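Local coordinates for protein membrane-bound lytic murein transglycosylase A (Burkholderia pseudomallei, PDB 6QK4) that probably cleaves the glycan strands of peptidoglycan between MurNAc and GlcNAc as an exolytic lytic transglycosylase, leaving a 1,6-anhydro bond on MurNAc, at residues P109-R117 and V156-A164; R271-L282 and V303-G314. All coordinates share one frame; numbering follows the deposited sequence.

Contact 1 of 2, residues P109-R117 and V156-A164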
loop_
_atom_site.group_PDB
_atom_site.type_symbol
_atom_site.label_atom_id
_atom_site.label_comp_id
_atom_site.label_asym_id
_atom_site.label_seq_id
_atom_site.Cartn_x
_atom_site.Cartn_y
_atom_site.Cartn_z
ATOM N N PRO A 109 -5.400 -4.903 -2.145
ATOM C CA PRO A 109 -6.805 -5.301 -2.026
ATOM C C PRO A 109 -6.915 -6.771 -1.653
ATOM O O PRO A 109 -6.119 -7.599 -2.096
ATOM C CB PRO A 109 -7.361 -5.056 -3.441
ATOM C CG PRO A 109 -6.496 -4.016 -4.066
ATOM C CD PRO A 109 -5.073 -4.325 -3.465
ATOM N N LEU A 110 -7.896 -7.078 -0.800
ATOM C CA LEU A 110 -8.103 -8.468 -0.401
ATOM C C LEU A 110 -9.580 -8.751 -0.573
ATOM O O LEU A 110 -10.424 -8.154 0.113
ATOM C CB LEU A 110 -7.640 -8.722 1.033
ATOM C CG LEU A 110 -7.984 -10.154 1.483
ATOM C CD1 LEU A 110 -6.782 -10.875 1.989
ATOM C CD2 LEU A 110 -9.032 -10.040 2.550
ATOM N N LEU A 111 -9.906 -9.594 -1.555
ATOM C CA LEU A 111 -11.284 -9.949 -1.836
ATOM C C LEU A 111 -11.535 -11.398 -1.427
ATOM O O LEU A 111 -10.620 -12.147 -1.126
ATOM C CB LEU A 111 -11.614 -9.764 -3.330
ATOM C CG LEU A 111 -11.567 -8.282 -3.763
ATOM C CD1 LEU A 111 -10.163 -7.806 -4.010
ATOM C CD2 LEU A 111 -12.401 -8.145 -5.079
ATOM N N HIS A 112 -12.807 -11.789 -1.401
ATOM C CA HIS A 112 -13.165 -13.167 -1.104
ATOM C C HIS A 112 -13.976 -13.715 -2.264
ATOM O O HIS A 112 -14.962 -13.113 -2.650
ATOM C CB HIS A 112 -13.966 -13.231 0.184
ATOM C CG HIS A 112 -13.174 -12.787 1.361
ATOM N ND1 HIS A 112 -13.237 -11.503 1.859
ATOM C CD2 HIS A 112 -12.230 -13.436 2.085
ATOM C CE1 HIS A 112 -12.380 -11.390 2.860
ATOM N NE2 HIS A 112 -11.749 -12.542 3.007
ATOM N N GLY A 113 -13.561 -14.846 -2.806
ATOM C CA GLY A 113 -14.204 -15.356 -3.988
ATOM C C GLY A 113 -14.216 -16.872 -4.056
ATOM O O GLY A 113 -13.885 -17.574 -3.086
ATOM N N SER A 114 -14.622 -17.364 -5.222
ATOM C CA SER A 114 -14.706 -18.778 -5.533
ATOM C C SER A 114 -14.382 -18.920 -7.010
ATOM O O SER A 114 -14.695 -18.033 -7.804
ATOM C CB SER A 114 -16.126 -19.336 -5.266
ATOM O OG SER A 114 -16.202 -20.722 -5.643
ATOM N N ARG A 115 -13.859 -20.092 -7.396
ATOM C CA ARG A 115 -13.659 -20.380 -8.812
ATOM C C ARG A 115 -14.959 -20.691 -9.544
ATOM O O ARG A 115 -14.992 -20.662 -10.787
ATOM C CB ARG A 115 -12.661 -21.534 -8.965
ATOM C CG ARG A 115 -11.268 -21.273 -8.341
ATOM C CD ARG A 115 -10.293 -22.435 -8.593
ATOM N NE ARG A 115 -8.944 -22.093 -8.135
ATOM C CZ ARG A 115 -8.037 -21.460 -8.879
ATOM N NH1 ARG A 115 -8.306 -21.110 -10.127
ATOM N NH2 ARG A 115 -6.861 -21.152 -8.363
ATOM N N VAL A 116 -16.052 -20.957 -8.833
ATOM C CA VAL A 116 -17.326 -21.147 -9.505
ATOM C C VAL A 116 -18.325 -20.168 -8.911
ATOM O O VAL A 116 -18.199 -19.750 -7.754
ATOM C CB VAL A 116 -17.844 -22.598 -9.407
ATOM C CG1 VAL A 116 -16.734 -23.564 -9.726
ATOM C CG2 VAL A 116 -18.420 -22.869 -8.036
ATOM N N ARG A 117 -19.306 -19.779 -9.719
ATOM C CA ARG A 117 -20.369 -18.918 -9.224
ATOM C C ARG A 117 -21.274 -19.701 -8.272
ATOM O O ARG A 117 -21.785 -20.760 -8.643
ATOM C CB ARG A 117 -21.154 -18.351 -10.391
ATOM C CG ARG A 117 -22.314 -17.495 -9.898
ATOM C CD ARG A 117 -23.043 -16.745 -10.983
ATOM N NE ARG A 117 -24.032 -17.609 -11.624
ATOM C CZ ARG A 117 -25.312 -17.726 -11.254
ATOM N NH1 ARG A 117 -25.792 -17.019 -10.237
ATOM N NH2 ARG A 117 -26.129 -18.552 -11.914
ATOM N N VAL A 156 -12.673 -15.512 -11.959
ATOM C CA VAL A 156 -13.038 -15.916 -10.607
ATOM C C VAL A 156 -14.257 -15.085 -10.212
ATOM O O VAL A 156 -14.546 -14.041 -10.834
ATOM C CB VAL A 156 -11.826 -15.689 -9.661
ATOM C CG1 VAL A 156 -11.498 -14.190 -9.541
ATOM C CG2 VAL A 156 -12.058 -16.274 -8.300
ATOM N N TRP A 157 -14.983 -15.531 -9.184
ATOM C CA TRP A 157 -16.204 -14.865 -8.744
ATOM C C TRP A 157 -16.056 -14.336 -7.315
ATOM O O TRP A 157 -15.730 -15.100 -6.413
ATOM C CB TRP A 157 -17.399 -15.825 -8.826
ATOM C CG TRP A 157 -17.613 -16.346 -10.208
ATOM C CD1 TRP A 157 -16.945 -17.391 -10.826
ATOM C CD2 TRP A 157 -18.531 -15.839 -11.152
ATOM N NE1 TRP A 157 -17.423 -17.556 -12.108
ATOM C CE2 TRP A 157 -18.402 -16.616 -12.330
ATOM C CE3 TRP A 157 -19.470 -14.794 -11.123
ATOM C CZ2 TRP A 157 -19.170 -16.373 -13.463
ATOM C CZ3 TRP A 157 -20.238 -14.563 -12.247
ATOM C CH2 TRP A 157 -20.087 -15.348 -13.402
ATOM N N VAL A 158 -16.337 -13.040 -7.101
ATOM C CA VAL A 158 -16.132 -12.489 -5.770
ATOM C C VAL A 158 -17.462 -12.069 -5.122
ATOM O O VAL A 158 -18.548 -12.178 -5.707
ATOM C CB VAL A 158 -15.089 -11.329 -5.802
ATOM C CG1 VAL A 158 -13.771 -11.799 -6.374
ATOM C CG2 VAL A 158 -15.616 -10.089 -6.645
ATOM N N ASP A 159 -17.324 -11.581 -3.886
ATOM C CA ASP A 159 -18.291 -11.359 -2.820
ATOM C C ASP A 159 -19.096 -10.089 -2.987
ATOM O O ASP A 159 -20.210 -9.975 -2.455
ATOM C CB ASP A 159 -17.483 -11.169 -1.517
ATOM C CG ASP A 159 -17.966 -12.001 -0.452
ATOM O OD1 ASP A 159 -18.924 -12.746 -0.736
ATOM O OD2 ASP A 159 -17.434 -11.901 0.652
ATOM N N ASP A 160 -18.520 -9.100 -3.667
ATOM C CA ASP A 160 -19.001 -7.748 -3.536
ATOM C C ASP A 160 -18.668 -6.998 -4.825
ATOM O O ASP A 160 -17.512 -7.063 -5.282
ATOM C CB ASP A 160 -18.324 -7.084 -2.338
ATOM C CG ASP A 160 -18.911 -5.744 -2.022
ATOM O OD1 ASP A 160 -18.711 -4.815 -2.819
ATOM O OD2 ASP A 160 -19.605 -5.641 -0.991
ATOM N N PRO A 161 -19.619 -6.269 -5.411
ATOM C CA PRO A 161 -19.352 -5.609 -6.707
ATOM C C PRO A 161 -18.575 -4.314 -6.497
ATOM O O PRO A 161 -17.841 -3.892 -7.401
ATOM C CB PRO A 161 -20.759 -5.374 -7.287
ATOM C CG PRO A 161 -21.633 -5.247 -6.089
ATOM C CD PRO A 161 -21.036 -6.201 -5.033
ATOM N N ILE A 162 -18.711 -3.712 -5.311
ATOM C CA ILE A 162 -17.931 -2.515 -4.966
ATOM C C ILE A 162 -16.463 -2.867 -4.755
ATOM O O ILE A 162 -15.567 -2.176 -5.259
ATOM C CB ILE A 162 -18.505 -1.805 -3.717
ATOM C CG1 ILE A 162 -19.999 -1.500 -3.877
ATOM C CG2 ILE A 162 -17.687 -0.538 -3.385
ATOM C CD1 ILE A 162 -20.297 -0.418 -4.870
ATOM N N GLU A 163 -16.180 -3.962 -4.035
ATOM C CA GLU A 163 -14.801 -4.436 -3.947
ATOM C C GLU A 163 -14.209 -4.773 -5.314
ATOM O O GLU A 163 -13.031 -4.501 -5.560
ATOM C CB GLU A 163 -14.709 -5.651 -3.029
ATOM C CG GLU A 163 -15.187 -5.354 -1.625
ATOM C CD GLU A 163 -15.060 -6.522 -0.656
ATOM O OE1 GLU A 163 -14.254 -7.432 -0.893
ATOM O OE2 GLU A 163 -15.778 -6.501 0.376
ATOM N N ALA A 164 -14.986 -5.426 -6.193
ATOM C CA ALA A 164 -14.498 -5.727 -7.535
ATOM C C ALA A 164 -14.130 -4.446 -8.278
ATOM O O ALA A 164 -13.091 -4.365 -8.939
ATOM C CB ALA A 164 -15.581 -6.496 -8.321
HETATM O O HOH W 1 -14.875 -9.788 -2.521
HETATM O O HOH W 2 -14.850 -9.681 0.564
#
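Arg117 lies across the indole of Trp157, its CB over one face at 3.8 Å from the centroid of the six-membered ring, a CH-pi contact. Its CD carries on over the same ring and passes 3.8 Å from CZ3 of Trp157. A bend at chi3 (83°) then turns the guanidinium, which stands 59° from the indole plane and bonds to Gln122 through NH1. The carbonyl oxygen of Ser114 sits at the edge of the indole, in its plane. That same oxygen takes the backbone bond from Trp157 N, 2.9 Å and fairly straight at 162°. Ser114 and Trp157 thus form a hydrogen-bonded antiparallel pair, and Gly113 with Val158 the non-hydrogen-bonded pair next to it. Here, in the MltA-specific insert domain, strand 101-114 runs between two others: 154-158 on one edge, and 173-177 on the other, where Leu111 and Gly113 bond to Val176. Past the pairing the chain of 156-164 turns away into a helix, and two waters bridge to Glu163. One is 2.8 Å from His112 ND1 and 2.7 Å from Glu163 OE1; the other bonds to His112 N and the same OE1, so two waters hold this carboxylate oxygen. Leu111 CD2 runs past Glu163 CB (4.0 Å) and near Val158 CG2, and the leucine also touches Leu167 of helix 161-170. Glu163 itself is placed by the helix start, where the N-cap Asp160 receives Glu163 N on OD1 at 2.9 Å and, more weakly, Ile162 N.

Contact 2 of 2, residues R271-L282 and V303-G314; sequences RSIAVDPSSIPL and VFAQDVGTAIKG
Ile273 O is gripped by two successive amides of the other strand: Gln306 N at 3.0 Å, nearly in line with the carbonyl, and Asp307 N in a weak, bent bond at 3.3 Å. The doubled grip marks a beta bulge. Ser272 pairs with Phe304 and Ile273 with Ala305 in parallel register, but Ala274 faces Asp307, and the strand bond then resumes from Val275 N to Asp307 O. Gln306, the extra residue, starts out away from the neighbouring strand, yet its extended chain brings OE1 back to Ser272 OG. That bond is 2.7 Å long and lies in the amide plane; Asn51 and Ala47 hold NE2, which fixes the turn of the amide. The Asp307 carboxylate leaves the contact and bonds to Tyr106 OH and Ala262 N.

On the face carrying Ile273 and Ala305 the contact is apolar, and Val275 and Ile280 from beyond the strand add to it. Ile273 crosses Val303 at about a right angle, CD1 to CG2 3.7 Å, and Ala305 CB is met by Val275 CG2 at 3.8 Å and by Ile280 CG2. Farther along, Asp276 ties together the loops after both strands. Its CG stands anti to the backbone N (chi1 174°), which carries OD2 to Gly314 N at 3.0 Å, on the anti lone pair and almost straight (169°). OD1 turns back to Ser278 N and closes an Asx turn; just after it, Ser279 OG donates to Gly314 O at 2.7 Å. A water bridges Val275 O and Gly309 N. Parallel strands 272-274 and 298-307, with 317-324 along the far edge of the first, are in keeping with a double-psi beta-barrel, the fold of the clan in which the 3D domain is placed.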
loop_
_atom_site.group_PDB
_atom_site.type_symbol
_atom_site.label_atom_id
_atom_site.label_comp_id
_atom_site.label_asym_id
_atom_site.label_seq_id
_atom_site.Cartn_x
_atom_site.Cartn_y
_atom_site.Cartn_z
ATOM N N ARG A 271 5.092 -1.264 8.313
ATOM C CA ARG A 271 6.511 -1.342 8.606
ATOM C C ARG A 271 7.334 -1.405 7.337
ATOM O O ARG A 271 8.549 -1.625 7.436
ATOM C CB ARG A 271 6.872 -2.571 9.463
ATOM C CG ARG A 271 6.286 -2.536 10.913
ATOM C CD ARG A 271 7.034 -1.453 11.720
ATOM N NE ARG A 271 6.358 -1.306 13.009
ATOM C CZ ARG A 271 6.662 -0.343 13.876
ATOM N NH1 ARG A 271 7.651 0.490 13.551
ATOM N NH2 ARG A 271 5.935 -0.196 15.040
ATOM N N SER A 272 6.704 -1.305 6.151
ATOM C CA SER A 272 7.406 -1.325 4.878
ATOM C C SER A 272 7.036 -0.086 4.115
ATOM O O SER A 272 5.867 0.330 4.146
ATOM C CB SER A 272 6.991 -2.535 4.008
ATOM O OG SER A 272 7.410 -3.765 4.560
ATOM N N ILE A 273 8.008 0.540 3.460
ATOM C CA ILE A 273 7.716 1.650 2.560
ATOM C C ILE A 273 8.308 1.362 1.173
ATOM O O ILE A 273 9.305 0.650 1.013
ATOM C CB ILE A 273 8.258 2.995 3.061
ATOM C CG1 ILE A 273 9.771 2.913 3.393
ATOM C CG2 ILE A 273 7.318 3.552 4.215
ATOM C CD1 ILE A 273 10.360 4.351 3.640
ATOM N N ALA A 274 7.617 1.886 0.152
ATOM C CA ALA A 274 8.201 2.024 -1.163
ATOM C C ALA A 274 8.937 3.363 -1.272
ATOM O O ALA A 274 8.460 4.400 -0.757
ATOM C CB ALA A 274 7.096 1.934 -2.231
ATOM N N VAL A 275 10.131 3.323 -1.893
ATOM C CA VAL A 275 11.022 4.477 -2.017
ATOM C C VAL A 275 11.498 4.645 -3.464
ATOM O O VAL A 275 11.335 3.771 -4.310
ATOM C CB VAL A 275 12.250 4.389 -1.092
ATOM C CG1 VAL A 275 11.800 4.381 0.320
ATOM C CG2 VAL A 275 13.057 3.085 -1.437
ATOM N N ASP A 276 12.172 5.766 -3.705
ATOM C CA ASP A 276 12.949 5.923 -4.946
ATOM C C ASP A 276 14.319 5.320 -4.651
ATOM O O ASP A 276 15.073 5.841 -3.818
ATOM C CB ASP A 276 13.041 7.418 -5.329
ATOM C CG ASP A 276 13.961 7.673 -6.533
ATOM O OD1 ASP A 276 14.732 6.742 -6.883
ATOM O OD2 ASP A 276 13.888 8.801 -7.108
ATOM N N PRO A 277 14.657 4.157 -5.223
ATOM C CA PRO A 277 15.818 3.419 -4.684
ATOM C C PRO A 277 17.140 4.101 -4.993
ATOM O O PRO A 277 18.137 3.767 -4.365
ATOM C CB PRO A 277 15.713 2.027 -5.361
ATOM C CG PRO A 277 15.079 2.369 -6.704
ATOM C CD PRO A 277 14.029 3.476 -6.365
ATOM N N SER A 278 17.176 5.039 -5.940
ATOM C CA SER A 278 18.400 5.797 -6.123
ATOM C C SER A 278 18.620 6.836 -5.048
ATOM O O SER A 278 19.742 7.305 -4.887
ATOM C CB SER A 278 18.425 6.464 -7.512
ATOM O OG SER A 278 17.549 7.582 -7.519
ATOM N N SER A 279 17.584 7.176 -4.237
ATOM C CA SER A 279 17.750 8.001 -3.053
ATOM C C SER A 279 17.908 7.184 -1.781
ATOM O O SER A 279 18.742 7.499 -0.936
ATOM C CB SER A 279 16.511 8.956 -2.921
ATOM O OG SER A 279 16.529 9.919 -3.972
ATOM N N ILE A 280 17.146 6.105 -1.649
ATOM C CA ILE A 280 17.121 5.250 -0.472
ATOM C C ILE A 280 17.227 3.807 -0.958
ATOM O O ILE A 280 16.251 3.230 -1.465
ATOM C CB ILE A 280 15.815 5.459 0.333
ATOM C CG1 ILE A 280 15.637 6.945 0.673
ATOM C CG2 ILE A 280 15.858 4.605 1.577
ATOM C CD1 ILE A 280 14.201 7.256 1.285
ATOM N N PRO A 281 18.383 3.185 -0.824
ATOM C CA PRO A 281 18.554 1.818 -1.354
ATOM C C PRO A 281 17.613 0.832 -0.682
ATOM O O PRO A 281 17.324 0.929 0.514
ATOM C CB PRO A 281 20.016 1.480 -1.005
ATOM C CG PRO A 281 20.699 2.818 -0.829
ATOM C CD PRO A 281 19.632 3.749 -0.266
ATOM N N LEU A 282 17.133 -0.140 -1.463
ATOM C CA LEU A 282 16.343 -1.191 -0.841
ATOM C C LEU A 282 17.131 -1.855 0.288
ATOM O O LEU A 282 18.353 -2.099 0.203
ATOM C CB LEU A 282 15.916 -2.224 -1.889
ATOM C CG LEU A 282 14.903 -1.701 -2.893
ATOM C CD1 LEU A 282 14.759 -2.724 -4.021
ATOM C CD2 LEU A 282 13.536 -1.332 -2.284
ATOM N N VAL A 303 10.305 2.067 9.732
ATOM C CA VAL A 303 9.891 1.273 8.584
ATOM C C VAL A 303 11.152 0.828 7.832
ATOM O O VAL A 303 12.301 1.242 8.120
ATOM C CB VAL A 303 8.954 2.072 7.656
ATOM C CG1 VAL A 303 7.696 2.568 8.469
ATOM C CG2 VAL A 303 9.663 3.331 7.110
ATOM N N PHE A 304 10.933 -0.030 6.819
ATOM C CA PHE A 304 12.068 -0.532 6.023
ATOM C C PHE A 304 11.779 -0.307 4.556
ATOM O O PHE A 304 10.660 -0.544 4.110
ATOM C CB PHE A 304 12.298 -2.028 6.280
ATOM C CG PHE A 304 12.814 -2.312 7.669
ATOM C CD1 PHE A 304 11.928 -2.396 8.709
ATOM C CD2 PHE A 304 14.186 -2.560 7.876
ATOM C CE1 PHE A 304 12.424 -2.657 10.013
ATOM C CE2 PHE A 304 14.701 -2.816 9.161
ATOM C CZ PHE A 304 13.773 -2.835 10.228
ATOM N N ALA A 305 12.777 0.194 3.813
ATOM C CA ALA A 305 12.612 0.411 2.368
ATOM C C ALA A 305 12.647 -0.926 1.639
ATOM O O ALA A 305 13.712 -1.527 1.469
ATOM C CB ALA A 305 13.723 1.351 1.880
ATOM N N GLN A 306 11.462 -1.439 1.259
ATOM C CA GLN A 306 11.357 -2.800 0.777
ATOM C C GLN A 306 10.571 -2.831 -0.502
ATOM O O GLN A 306 10.226 -3.936 -0.956
ATOM C CB GLN A 306 10.725 -3.742 1.824
ATOM C CG GLN A 306 11.618 -3.771 3.146
ATOM C CD GLN A 306 11.088 -4.718 4.225
ATOM O OE1 GLN A 306 9.865 -4.804 4.471
ATOM N NE2 GLN A 306 12.013 -5.297 4.984
ATOM N N ASP A 307 10.319 -1.672 -1.113
ATOM C CA ASP A 307 9.531 -1.696 -2.350
ATOM C C ASP A 307 9.882 -0.448 -3.137
ATOM O O ASP A 307 10.536 0.457 -2.635
ATOM C CB ASP A 307 8.006 -1.791 -2.037
ATOM C CG ASP A 307 7.180 -2.473 -3.197
ATOM O OD1 ASP A 307 7.768 -2.876 -4.237
ATOM O OD2 ASP A 307 5.922 -2.561 -3.029
ATOM N N VAL A 308 9.437 -0.403 -4.403
ATOM C CA VAL A 308 9.562 0.785 -5.236
ATOM C C VAL A 308 8.220 0.987 -5.928
ATOM O O VAL A 308 7.350 0.109 -5.891
ATOM C CB VAL A 308 10.697 0.630 -6.292
ATOM C CG1 VAL A 308 12.045 0.245 -5.636
ATOM C CG2 VAL A 308 10.307 -0.368 -7.344
ATOM N N GLY A 309 8.052 2.136 -6.583
ATOM C CA GLY A 309 6.821 2.384 -7.315
ATOM C C GLY A 309 6.999 3.405 -8.411
ATOM O O GLY A 309 7.828 4.311 -8.310
ATOM N N THR A 310 6.173 3.277 -9.472
ATOM C CA THR A 310 6.406 4.161 -10.603
ATOM C C THR A 310 6.106 5.622 -10.264
ATOM O O THR A 310 6.737 6.517 -10.835
ATOM C CB THR A 310 5.570 3.687 -11.796
ATOM O OG1 THR A 310 4.207 3.719 -11.399
ATOM C CG2 THR A 310 5.884 2.284 -12.121
ATOM N N ALA A 311 5.251 5.895 -9.268
ATOM C CA ALA A 311 4.994 7.264 -8.876
ATOM C C ALA A 311 5.938 7.788 -7.790
ATOM O O ALA A 311 5.850 8.976 -7.442
ATOM C CB ALA A 311 3.573 7.374 -8.364
ATOM N N ILE A 312 6.816 6.953 -7.236
ATOM C CA ILE A 312 7.584 7.303 -6.016
ATOM C C ILE A 312 8.968 7.731 -6.466
ATOM O O ILE A 312 9.877 6.907 -6.656
ATOM C CB ILE A 312 7.652 6.145 -5.027
ATOM C CG1 ILE A 312 6.262 5.600 -4.780
ATOM C CG2 ILE A 312 8.371 6.545 -3.688
ATOM C CD1 ILE A 312 5.220 6.704 -4.349
ATOM N N LYS A 313 9.108 9.026 -6.703
ATOM C CA LYS A 313 10.354 9.578 -7.229
ATOM C C LYS A 313 10.762 10.772 -6.364
ATOM O O LYS A 313 9.917 11.587 -6.008
ATOM C CB LYS A 313 10.175 9.987 -8.691
ATOM C CG LYS A 313 9.956 8.751 -9.644
ATOM C CD LYS A 313 11.245 7.910 -9.766
ATOM C CE LYS A 313 11.101 6.763 -10.778
ATOM N NZ LYS A 313 10.055 5.806 -10.316
ATOM N N GLY A 314 12.022 10.882 -6.034
ATOM C CA GLY A 314 12.531 12.035 -5.331
ATOM C C GLY A 314 13.437 11.636 -4.189
ATOM O O GLY A 314 13.943 10.501 -4.127
HETATM O O HOH W 3 10.230 4.021 -6.711
#

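Contact 1 belongs to the MltA-specific insert domain and contact 2 to the 3D domain, on opposite sides of the chain's centre. Their centres are 30 Å apart and their nearest atoms about 11 Å, so they do not touch. Strand 101-114 makes the connection: its far end supplies 110-114 to contact 1, while Tyr106 on it bonds to Asp307 of contact 2, and it also pairs with strand 317-324, the neighbour of 272-274. In E. coli MltA the glycan lies in the groove between the two domains; if that holds here, each contact belongs to a different wall-forming domain, though this model gives no evidence that either touches substrate.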